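Long-range contacts in minor capsid protein VP1 (Human bocavirus 3, PDB 5US7), which self-assembles into a 60-copy T=1 icosahedral capsid, probably with a channel at each five-fold axis: residues H71-E76 and V91-S96; Y97-Q102 and N168-W173; I136-S141 and L464-T469; I158-E163 and A236-N241. All blocks are in the same frame, centred on the assembly; numbering follows the deposited sequence.

How the contacts relate
The chain folds as a parvovirus jelly roll, and the four contacts sample its loops, the end of one strand pairing and the packing between its two layers. Contacts 1 and 2 adjoin, residues 91-96 running on into 97-102, and their centres lie about 18 Å apart. Contact 1 meets contact 4, where Trp95 CZ3 packs 4.1 Å from Phe159 CB. Contacts 2 and 4 have centres about 14 Å apart without touching. Contact 3 stands further out, about 26 Å between centres from contacts 2 and 4 and about 19 Å from contact 1. It closes a long excursion within which contact 4 is nested, and their strands 119-138 and 236-248 are sheet neighbours.

Contact 1: H71-E76 and V91-S96; sequences HQYKTE and VSTPWS
Tyr73 and Pro94 form the centre of a buried loop-to-loop contact in which residues 71-76 and 91-96 run roughly antiparallel, their end-to-end directions 157° apart, without forming a regular sheet. The backbone link is slight: Ser92 N donates to Tyr73 O at 3.0 Å, but the N-H...O angle of 128° makes this a weak hydrogen bond. Side chains do more of the work. Pro94 CD sits over one face of the Tyr73 ring, offset toward the rim on the CE2 side, 4.0 Å from the ring centroid, a CH-pi contact. Thr93 CG2 comes to the other long side of the ring, 3.5 Å from Tyr73 CE1. Pro94 also reaches across to the start of the other segment, its CB lying 3.6 Å from His71 CA.

Both segments belong to the long connection between strands 54-65 and 96-98, the B-C loop of the parvovirus jelly roll, and the contact brings the outgoing and returning limbs of that loop together. At its far end Thr75 and Val91 meet through methyl groups, CG2 to CG1 at 3.5 Å. A chi1 of 70° sends Thr75 OG1 away from Val91 and toward a neighbouring subunit, where it bonds weakly to Asp514 O of that subunit. The Tyr73 hydroxyl lies near the edge of the Trp95 indole, and one carboxylate serves both residues: Glu223 is hydrogen-bonded to Tyr73 OH and, weakly, to Trp95 NE1. Thr93 OG1 is bonded to Tyr191 O.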
# COMPACT_ATOMS: atom_id res chain seq x y z
N HIS A 71 -48.59 40.78 -90.08
CA HIS A 71 -48.72 40.45 -88.67
C HIS A 71 -50.18 40.41 -88.23
O HIS A 71 -50.44 40.15 -87.06
CB HIS A 71 -47.93 41.39 -87.75
CG HIS A 71 -46.48 41.50 -88.10
ND1 HIS A 71 -45.57 40.50 -87.83
CD2 HIS A 71 -45.78 42.49 -88.70
CE1 HIS A 71 -44.38 40.87 -88.25
NE2 HIS A 71 -44.48 42.08 -88.78
N GLN A 72 -51.13 40.67 -89.12
CA GLN A 72 -52.54 40.62 -88.79
C GLN A 72 -53.04 39.18 -88.80
O GLN A 72 -52.26 38.23 -88.91
CB GLN A 72 -53.31 41.52 -89.75
CG GLN A 72 -52.99 42.99 -89.57
CD GLN A 72 -53.65 43.87 -90.61
OE1 GLN A 72 -53.97 43.42 -91.71
NE2 GLN A 72 -53.87 45.13 -90.26
N TYR A 73 -54.36 38.99 -88.67
CA TYR A 73 -54.98 37.66 -88.61
C TYR A 73 -55.91 37.35 -89.78
O TYR A 73 -55.71 36.33 -90.44
CB TYR A 73 -55.67 37.47 -87.26
CG TYR A 73 -54.72 36.91 -86.23
CD1 TYR A 73 -54.69 35.56 -85.96
CD2 TYR A 73 -53.82 37.72 -85.57
CE1 TYR A 73 -53.83 35.03 -85.04
CE2 TYR A 73 -52.94 37.19 -84.65
CZ TYR A 73 -52.95 35.84 -84.39
OH TYR A 73 -52.09 35.30 -83.47
N LYS A 74 -56.95 38.14 -90.03
CA LYS A 74 -57.64 38.02 -91.32
C LYS A 74 -58.33 36.69 -91.61
O LYS A 74 -57.78 35.87 -92.35
CB LYS A 74 -56.64 38.26 -92.45
CG LYS A 74 -55.98 39.60 -92.47
CD LYS A 74 -54.96 39.62 -93.59
CE LYS A 74 -54.29 40.96 -93.71
NZ LYS A 74 -53.26 40.92 -94.78
N THR A 75 -59.51 36.43 -91.04
CA THR A 75 -60.26 35.24 -91.43
C THR A 75 -60.82 35.42 -92.84
O THR A 75 -61.65 36.29 -93.08
CB THR A 75 -61.41 34.99 -90.46
OG1 THR A 75 -62.39 36.01 -90.62
CG2 THR A 75 -60.90 35.07 -89.05
N GLU A 76 -60.43 34.52 -93.76
CA GLU A 76 -60.54 34.81 -95.19
C GLU A 76 -61.93 34.59 -95.77
O GLU A 76 -62.41 35.41 -96.56
CB GLU A 76 -59.53 33.98 -95.98
CG GLU A 76 -58.12 34.35 -95.70
CD GLU A 76 -57.59 33.67 -94.46
OE1 GLU A 76 -58.35 32.90 -93.83
OE2 GLU A 76 -56.44 33.94 -94.11
N VAL A 91 -58.45 31.05 -91.43
CA VAL A 91 -57.91 32.17 -90.65
C VAL A 91 -56.45 32.25 -91.06
O VAL A 91 -55.90 31.29 -91.59
CB VAL A 91 -57.96 32.01 -89.11
CG1 VAL A 91 -59.36 31.96 -88.53
CG2 VAL A 91 -57.16 30.83 -88.70
N SER A 92 -55.80 33.36 -90.78
CA SER A 92 -54.38 33.47 -91.05
C SER A 92 -53.67 33.96 -89.81
O SER A 92 -54.26 34.64 -88.97
CB SER A 92 -54.10 34.40 -92.21
OG SER A 92 -54.56 33.85 -93.42
N THR A 93 -52.42 33.58 -89.68
CA THR A 93 -51.66 34.08 -88.55
C THR A 93 -50.34 34.63 -89.05
O THR A 93 -49.86 34.23 -90.11
CB THR A 93 -51.40 32.97 -87.53
OG1 THR A 93 -50.66 31.92 -88.15
CG2 THR A 93 -52.69 32.41 -87.03
N PRO A 94 -49.75 35.57 -88.32
CA PRO A 94 -48.36 35.95 -88.61
C PRO A 94 -47.38 34.81 -88.42
O PRO A 94 -46.24 34.93 -88.87
CB PRO A 94 -48.11 37.08 -87.61
CG PRO A 94 -49.05 36.81 -86.51
CD PRO A 94 -50.28 36.30 -87.16
N TRP A 95 -47.79 33.73 -87.77
CA TRP A 95 -46.89 32.68 -87.36
C TRP A 95 -46.59 31.71 -88.49
O TRP A 95 -47.40 31.47 -89.38
CB TRP A 95 -47.50 31.92 -86.19
CG TRP A 95 -47.60 32.74 -84.98
CD1 TRP A 95 -48.60 33.57 -84.65
CD2 TRP A 95 -46.66 32.79 -83.91
NE1 TRP A 95 -48.35 34.16 -83.44
CE2 TRP A 95 -47.16 33.69 -82.97
CE3 TRP A 95 -45.44 32.16 -83.66
CZ2 TRP A 95 -46.48 33.98 -81.80
CZ3 TRP A 95 -44.78 32.45 -82.50
CH2 TRP A 95 -45.30 33.35 -81.59
N SER A 96 -45.39 31.14 -88.42
CA SER A 96 -44.95 30.05 -89.27
C SER A 96 -44.59 28.88 -88.36
O SER A 96 -44.43 29.05 -87.15
CB SER A 96 -43.73 30.44 -90.10
OG SER A 96 -44.04 31.51 -90.98

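Contact 2: Y97-Q102 and N168-W173; sequences YFNFNQ and NATHPW
Ala169 presents its methyl squarely to one face of the Tyr97 ring: CB stands 4.2 Å from the centroid, only 6° off the ring normal, a CH-pi contact over the ring centre. The phenol is placed for this by a chi1 of 64°, which sets CG between the backbone N and the carbonyl carbon. One residue further along, Thr170 approaches Asn99 methyl first, its CG2 lying 3.3 Å from Asn99 OD1. That methyl is anti to the backbone N of Thr170, while OG1 on the other branch turns back within its own loop and donates to Asn168 O at 3.2 Å. The threonine thus offers carbon to the asparagine and spends its hydroxyl on its own backbone. Asn101 approaches more loosely, its ND2 4.4 Å from Pro172 CA and hydrogen-bonded to Trp417 O.

No hydrogen bond crosses between the two segments. Within 97-102, Asp176 receives Asn99 ND2 on one carboxylate oxygen and is weakly bonded to Tyr97 OH through the other. Trp173 makes a cation-pi contact with Arg268 of a neighbouring subunit, so the loop also faces the capsid interface. Residues 97-102 leave the short strand 96-98, the C strand of the jelly roll, which pairs with strand 445-449. Phe98 and Phe100 point into the sandwich against strands 119-138 and 466-482, whereas Tyr97, Asn99 and Asn101 receive the loop that follows strand 156-160.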
# COMPACT_ATOMS: atom_id res chain seq x y z
N TYR A 97 -44.47 27.69 -88.93
CA TYR A 97 -44.25 26.52 -88.10
C TYR A 97 -43.33 25.54 -88.80
O TYR A 97 -43.19 25.54 -90.02
CB TYR A 97 -45.58 25.86 -87.74
CG TYR A 97 -46.33 25.32 -88.91
CD1 TYR A 97 -46.22 24.00 -89.27
CD2 TYR A 97 -47.14 26.14 -89.67
CE1 TYR A 97 -46.89 23.50 -90.33
CE2 TYR A 97 -47.82 25.64 -90.74
CZ TYR A 97 -47.69 24.33 -91.07
OH TYR A 97 -48.37 23.82 -92.15
N PHE A 98 -42.69 24.70 -87.99
CA PHE A 98 -41.82 23.64 -88.46
C PHE A 98 -42.61 22.35 -88.51
O PHE A 98 -43.27 21.98 -87.54
CB PHE A 98 -40.63 23.45 -87.52
CG PHE A 98 -39.78 24.66 -87.35
CD1 PHE A 98 -38.79 24.97 -88.26
CD2 PHE A 98 -39.95 25.48 -86.26
CE1 PHE A 98 -38.01 26.07 -88.09
CE2 PHE A 98 -39.16 26.59 -86.09
CZ PHE A 98 -38.19 26.88 -87.00
N ASN A 99 -42.54 21.64 -89.64
CA ASN A 99 -43.21 20.36 -89.81
C ASN A 99 -42.17 19.29 -90.06
O ASN A 99 -41.57 19.24 -91.14
CB ASN A 99 -44.21 20.44 -90.95
CG ASN A 99 -45.09 19.22 -91.02
OD1 ASN A 99 -45.34 18.56 -90.02
ND2 ASN A 99 -45.59 18.92 -92.21
N PHE A 100 -41.96 18.42 -89.08
CA PHE A 100 -40.97 17.36 -89.15
C PHE A 100 -41.54 16.03 -89.59
O PHE A 100 -40.84 15.03 -89.55
CB PHE A 100 -40.27 17.19 -87.81
CG PHE A 100 -39.48 18.37 -87.40
CD1 PHE A 100 -38.24 18.60 -87.93
CD2 PHE A 100 -39.98 19.25 -86.47
CE1 PHE A 100 -37.51 19.69 -87.55
CE2 PHE A 100 -39.25 20.34 -86.08
CZ PHE A 100 -38.01 20.56 -86.62
N ASN A 101 -42.80 15.99 -90.00
CA ASN A 101 -43.51 14.72 -90.12
C ASN A 101 -43.34 14.20 -91.54
O ASN A 101 -44.06 14.60 -92.46
CB ASN A 101 -44.98 14.94 -89.78
CG ASN A 101 -45.75 13.67 -89.70
OD1 ASN A 101 -45.21 12.64 -89.35
ND2 ASN A 101 -47.03 13.75 -90.00
N GLN A 102 -42.42 13.24 -91.69
CA GLN A 102 -42.20 12.44 -92.88
C GLN A 102 -40.96 11.60 -92.63
O GLN A 102 -40.11 11.99 -91.84
CB GLN A 102 -42.02 13.31 -94.11
CG GLN A 102 -41.89 12.56 -95.40
CD GLN A 102 -41.85 13.49 -96.56
OE1 GLN A 102 -42.06 14.69 -96.42
NE2 GLN A 102 -41.54 12.96 -97.73
N ASN A 168 -53.94 22.02 -84.59
CA ASN A 168 -52.70 21.27 -84.71
C ASN A 168 -51.82 21.70 -85.87
O ASN A 168 -50.63 21.37 -85.87
CB ASN A 168 -53.01 19.78 -84.85
CG ASN A 168 -53.80 19.47 -86.08
OD1 ASN A 168 -54.36 20.37 -86.71
ND2 ASN A 168 -53.85 18.20 -86.45
N ALA A 169 -52.36 22.40 -86.86
CA ALA A 169 -51.62 22.69 -88.11
C ALA A 169 -51.22 21.34 -88.70
O ALA A 169 -52.04 20.40 -88.69
CB ALA A 169 -50.47 23.62 -87.85
N THR A 170 -49.99 21.20 -89.20
CA THR A 170 -49.43 19.92 -89.59
C THR A 170 -50.39 19.19 -90.53
O THR A 170 -50.63 19.67 -91.64
CB THR A 170 -49.10 19.09 -88.34
OG1 THR A 170 -48.27 19.88 -87.48
CG2 THR A 170 -48.30 17.84 -88.70
N HIS A 171 -50.94 18.07 -90.09
CA HIS A 171 -51.75 17.13 -90.86
C HIS A 171 -50.84 16.38 -91.83
O HIS A 171 -49.85 16.93 -92.30
CB HIS A 171 -52.88 17.86 -91.59
CG HIS A 171 -53.83 16.95 -92.31
ND1 HIS A 171 -53.61 16.52 -93.59
CD2 HIS A 171 -54.99 16.39 -91.91
CE1 HIS A 171 -54.60 15.74 -93.97
NE2 HIS A 171 -55.46 15.64 -92.97
N PRO A 172 -51.16 15.13 -92.14
CA PRO A 172 -50.27 14.34 -92.98
C PRO A 172 -50.33 14.75 -94.44
O PRO A 172 -51.25 15.43 -94.89
CB PRO A 172 -50.79 12.91 -92.79
CG PRO A 172 -51.43 12.94 -91.47
CD PRO A 172 -52.08 14.28 -91.38
N TRP A 173 -49.30 14.33 -95.17
CA TRP A 173 -49.21 14.38 -96.62
C TRP A 173 -49.05 15.77 -97.19
O TRP A 173 -48.99 15.91 -98.41
CB TRP A 173 -50.40 13.72 -97.32
CG TRP A 173 -50.35 12.27 -97.17
CD1 TRP A 173 -51.07 11.51 -96.31
CD2 TRP A 173 -49.47 11.39 -97.85
NE1 TRP A 173 -50.72 10.19 -96.45
CE2 TRP A 173 -49.73 10.10 -97.39
CE3 TRP A 173 -48.49 11.57 -98.83
CZ2 TRP A 173 -49.06 8.99 -97.87
CZ3 TRP A 173 -47.83 10.48 -99.30
CH2 TRP A 173 -48.11 9.21 -98.82

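Contact 3: I136-S141 and L464-T469; sequences IKQILS and LNIYCT
Tyr467 N donates to Lys137 O at 3.0 Å with an N-H...O angle of 168°. A second backbone hydrogen bond, Ile139 N to Asn465 O at 3.1 Å, is more bent. These two bonds define a short antiparallel pairing in which Lys137 and Tyr467 form a hydrogen-bonded pair and Gln138 and Ile466 a non-hydrogen-bonded one. Tyr467 O receives a CA-H...O contact from Ile136 CA, 3.1 Å away.

Around this backbone core the side chains divide between the two faces of the sheet. On the face of Lys137 and Tyr467 these two lie side by side, pointing the same way, and the Ile139 side chain comes at about a right angle to the tyrosine: its CD1 meets the ring edge in plane, 3.3 Å from Tyr467 CD2. On the face of Gln138 and Ile466, the Gln138 chain carries its amide across Leu464, with NE2 3.3 Å from Leu464 CD1. With chi1 (-179°) and chi2 (179°) both anti, the glutamine is fully extended and brings the amide to Leu464. Where the pairing ends, Ile136 CG1 packs on Cys468 SG at 3.6 Å.

The Tyr467 hydroxyl is weakly hydrogen-bonded to Pro453 O of one neighbouring subunit, and another subunit packs on Gln138 through Thr147. In jelly-roll terms this joins the end of strand 119-138 (D) to the start of strand 466-482 (I), with strand 149-150 beside the former and strand 54-65 beside the latter.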
# COMPACT_ATOMS: atom_id res chain seq x y z
N ILE A 136 -31.55 37.25 -88.78
CA ILE A 136 -32.50 38.36 -88.65
C ILE A 136 -32.00 39.59 -89.39
O ILE A 136 -31.46 40.52 -88.78
CB ILE A 136 -32.76 38.69 -87.17
CG1 ILE A 136 -33.16 37.44 -86.41
CG2 ILE A 136 -33.90 39.65 -87.08
CD1 ILE A 136 -33.10 37.60 -84.93
N LYS A 137 -32.12 39.59 -90.71
CA LYS A 137 -31.67 40.69 -91.54
C LYS A 137 -32.83 41.54 -92.04
O LYS A 137 -33.93 41.05 -92.27
CB LYS A 137 -30.87 40.16 -92.73
CG LYS A 137 -29.57 39.54 -92.31
CD LYS A 137 -28.76 39.12 -93.49
CE LYS A 137 -27.40 38.67 -93.02
NZ LYS A 137 -27.48 37.37 -92.32
N GLN A 138 -32.56 42.83 -92.22
CA GLN A 138 -33.54 43.78 -92.70
C GLN A 138 -33.51 43.87 -94.22
O GLN A 138 -32.43 43.99 -94.81
CB GLN A 138 -33.27 45.16 -92.11
CG GLN A 138 -34.25 46.21 -92.53
CD GLN A 138 -33.97 47.55 -91.90
OE1 GLN A 138 -33.09 47.67 -91.05
NE2 GLN A 138 -34.70 48.57 -92.32
N ILE A 139 -34.68 43.83 -94.84
CA ILE A 139 -34.80 44.04 -96.28
C ILE A 139 -34.96 45.52 -96.53
O ILE A 139 -35.75 46.20 -95.87
CB ILE A 139 -36.00 43.26 -96.85
CG1 ILE A 139 -35.82 41.76 -96.66
CG2 ILE A 139 -36.18 43.59 -98.32
CD1 ILE A 139 -36.64 41.22 -95.55
N LEU A 140 -34.22 46.04 -97.50
CA LEU A 140 -34.27 47.46 -97.85
C LEU A 140 -34.70 47.58 -99.30
O LEU A 140 -33.94 47.24 -100.21
CB LEU A 140 -32.92 48.12 -97.64
CG LEU A 140 -32.40 48.16 -96.22
CD1 LEU A 140 -31.05 48.79 -96.26
CD2 LEU A 140 -33.33 48.97 -95.36
N SER A 141 -35.90 48.10 -99.53
CA SER A 141 -36.38 48.36 -100.87
C SER A 141 -36.37 49.87 -101.09
O SER A 141 -37.24 50.58 -100.57
CB SER A 141 -37.77 47.77 -101.09
OG SER A 141 -37.74 46.36 -101.01
N LEU A 464 -41.62 47.43 -89.83
CA LEU A 464 -40.32 47.35 -90.48
C LEU A 464 -40.15 45.97 -91.10
O LEU A 464 -40.49 44.95 -90.49
CB LEU A 464 -39.21 47.61 -89.47
CG LEU A 464 -37.80 47.63 -90.03
CD1 LEU A 464 -37.68 48.79 -90.98
CD2 LEU A 464 -36.80 47.75 -88.91
N ASN A 465 -39.60 45.93 -92.31
CA ASN A 465 -39.55 44.71 -93.11
C ASN A 465 -38.26 43.95 -92.82
O ASN A 465 -37.17 44.43 -93.14
CB ASN A 465 -39.67 45.05 -94.59
CG ASN A 465 -39.82 43.83 -95.45
OD1 ASN A 465 -40.29 42.79 -95.00
ND2 ASN A 465 -39.43 43.94 -96.71
N ILE A 466 -38.38 42.76 -92.23
CA ILE A 466 -37.24 41.93 -91.86
C ILE A 466 -37.57 40.48 -92.18
O ILE A 466 -38.71 40.12 -92.49
CB ILE A 466 -36.89 42.04 -90.37
CG1 ILE A 466 -38.07 41.56 -89.54
CG2 ILE A 466 -36.52 43.45 -90.00
CD1 ILE A 466 -37.75 41.43 -88.09
N TYR A 467 -36.54 39.64 -92.13
CA TYR A 467 -36.73 38.20 -92.10
C TYR A 467 -35.65 37.61 -91.22
O TYR A 467 -34.75 38.32 -90.76
CB TYR A 467 -36.68 37.60 -93.50
CG TYR A 467 -35.31 37.52 -94.12
CD1 TYR A 467 -34.57 36.36 -94.03
CD2 TYR A 467 -34.76 38.59 -94.79
CE1 TYR A 467 -33.33 36.27 -94.59
CE2 TYR A 467 -33.52 38.51 -95.35
CZ TYR A 467 -32.81 37.35 -95.25
OH TYR A 467 -31.57 37.25 -95.81
N CYS A 468 -35.71 36.31 -91.01
CA CYS A 468 -34.72 35.62 -90.21
C CYS A 468 -34.29 34.36 -90.92
O CYS A 468 -34.96 33.86 -91.82
CB CYS A 468 -35.22 35.26 -88.83
SG CYS A 468 -34.06 34.31 -87.84
N THR A 469 -33.14 33.86 -90.48
CA THR A 469 -32.54 32.66 -91.03
C THR A 469 -31.81 31.99 -89.88
O THR A 469 -31.21 32.68 -89.05
CB THR A 469 -31.58 32.99 -92.17
OG1 THR A 469 -32.30 33.69 -93.19
CG2 THR A 469 -31.00 31.75 -92.76

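Contact 4: I158-E163 and A236-N241; sequences IFCDGE and AEFNFN
Cys160 and Phe238, the two residues most buried by this contact, meet between the two layers of the jelly roll, with Ile158 next. Strands 158-160 and 236-241 run nearly parallel, 8° apart, but their axes are 9.3 Å from each other. They are therefore not bonded neighbours but facing strands of the two layers, E of one sheet over G of the other. Cys160 CB comes obliquely to the Phe238 ring, 3.4 Å from CE1, while its sulfur, anti to the backbone N (chi1 -178°), is directed toward the next phenylalanine. SG stands at the edge of the Phe240 ring, 4.7 Å from its centroid, and lies obliquely to the Phe238 ring, 4.6 Å from that centroid; both are sulfur-aromatic contacts. Ile158 takes the adjoining part of the Phe238 rim, its CG2 meeting CZ at 3.6 Å near the ring plane. Ala236 adds a methyl opposite Ile158 CD1. Strand 119-138 flanks 236-241 in its sheet, and strand 445-449 flanks 158-160 in the other.

No hydrogen bond passes between the two segments. The layers meet here through carbon and sulfur, so at this point they are probably held by dispersion and partial hydrophobic burial.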
# COMPACT_ATOMS: atom_id res chain seq x y z
N ILE A 158 -40.56 32.35 -80.68
CA ILE A 158 -40.57 30.90 -80.86
C ILE A 158 -41.46 30.29 -79.80
O ILE A 158 -41.20 30.44 -78.60
CB ILE A 158 -39.17 30.30 -80.80
CG1 ILE A 158 -38.36 30.77 -81.99
CG2 ILE A 158 -39.26 28.80 -80.81
CD1 ILE A 158 -36.94 30.36 -81.96
N PHE A 159 -42.49 29.59 -80.23
CA PHE A 159 -43.46 28.97 -79.35
C PHE A 159 -43.63 27.51 -79.73
O PHE A 159 -43.89 27.20 -80.89
CB PHE A 159 -44.79 29.70 -79.42
CG PHE A 159 -45.89 29.01 -78.70
CD1 PHE A 159 -45.92 28.99 -77.33
CD2 PHE A 159 -46.90 28.40 -79.40
CE1 PHE A 159 -46.92 28.35 -76.67
CE2 PHE A 159 -47.91 27.76 -78.74
CZ PHE A 159 -47.92 27.73 -77.38
N CYS A 160 -43.46 26.62 -78.76
CA CYS A 160 -43.73 25.20 -78.94
C CYS A 160 -45.00 24.88 -78.19
O CYS A 160 -45.04 24.95 -76.96
CB CYS A 160 -42.58 24.34 -78.44
SG CYS A 160 -42.84 22.58 -78.69
N ASP A 161 -46.05 24.52 -78.92
CA ASP A 161 -47.34 24.24 -78.30
C ASP A 161 -47.20 23.11 -77.29
O ASP A 161 -47.17 23.34 -76.08
CB ASP A 161 -48.37 23.89 -79.36
CG ASP A 161 -49.76 23.77 -78.81
OD1 ASP A 161 -49.96 24.00 -77.60
OD2 ASP A 161 -50.67 23.44 -79.60
N GLY A 162 -47.10 21.88 -77.78
CA GLY A 162 -46.71 20.74 -76.97
C GLY A 162 -47.79 20.15 -76.08
O GLY A 162 -47.73 18.96 -75.76
N GLU A 163 -48.78 20.94 -75.68
CA GLU A 163 -49.98 20.40 -75.06
C GLU A 163 -51.15 20.32 -76.02
O GLU A 163 -52.22 19.86 -75.63
CB GLU A 163 -50.38 21.22 -73.83
CG GLU A 163 -49.41 21.12 -72.68
CD GLU A 163 -48.32 22.17 -72.76
OE1 GLU A 163 -48.35 22.98 -73.71
OE2 GLU A 163 -47.45 22.20 -71.86
N ALA A 236 -32.87 28.06 -78.90
CA ALA A 236 -33.95 27.37 -78.22
C ALA A 236 -33.86 25.89 -78.53
O ALA A 236 -33.54 25.51 -79.65
CB ALA A 236 -35.31 27.92 -78.66
N GLU A 237 -34.14 25.06 -77.53
CA GLU A 237 -34.17 23.62 -77.73
C GLU A 237 -35.45 23.05 -77.14
O GLU A 237 -35.99 23.58 -76.17
CB GLU A 237 -32.97 22.93 -77.12
CG GLU A 237 -32.91 22.98 -75.63
CD GLU A 237 -31.65 22.34 -75.09
OE1 GLU A 237 -30.98 21.62 -75.85
OE2 GLU A 237 -31.32 22.56 -73.90
N PHE A 238 -35.92 21.97 -77.74
CA PHE A 238 -37.17 21.35 -77.34
C PHE A 238 -36.99 19.84 -77.32
O PHE A 238 -36.24 19.29 -78.12
CB PHE A 238 -38.30 21.72 -78.29
CG PHE A 238 -38.49 23.19 -78.43
CD1 PHE A 238 -39.24 23.90 -77.52
CD2 PHE A 238 -37.91 23.87 -79.48
CE1 PHE A 238 -39.41 25.25 -77.66
CE2 PHE A 238 -38.08 25.22 -79.61
CZ PHE A 238 -38.83 25.91 -78.70
N ASN A 239 -37.68 19.19 -76.40
CA ASN A 239 -37.65 17.74 -76.29
C ASN A 239 -39.04 17.18 -76.47
O ASN A 239 -40.03 17.81 -76.08
CB ASN A 239 -37.08 17.30 -74.96
CG ASN A 239 -35.60 17.52 -74.87
OD1 ASN A 239 -34.82 16.73 -75.39
ND2 ASN A 239 -35.20 18.59 -74.20
N PHE A 240 -39.12 16.00 -77.05
CA PHE A 240 -40.40 15.34 -77.25
C PHE A 240 -40.22 13.85 -76.99
O PHE A 240 -39.17 13.28 -77.27
CB PHE A 240 -40.92 15.54 -78.66
CG PHE A 240 -41.06 16.97 -79.05
CD1 PHE A 240 -42.13 17.72 -78.60
CD2 PHE A 240 -40.14 17.57 -79.88
CE1 PHE A 240 -42.25 19.04 -78.96
CE2 PHE A 240 -40.26 18.87 -80.24
CZ PHE A 240 -41.32 19.61 -79.78
N ASN A 241 -41.27 13.24 -76.46
CA ASN A 241 -41.31 11.81 -76.25
C ASN A 241 -42.51 11.23 -76.97
O ASN A 241 -43.51 11.92 -77.19
CB ASN A 241 -41.36 11.48 -74.77
CG ASN A 241 -40.08 11.83 -74.06
OD1 ASN A 241 -39.03 11.92 -74.68
ND2 ASN A 241 -40.17 12.04 -72.76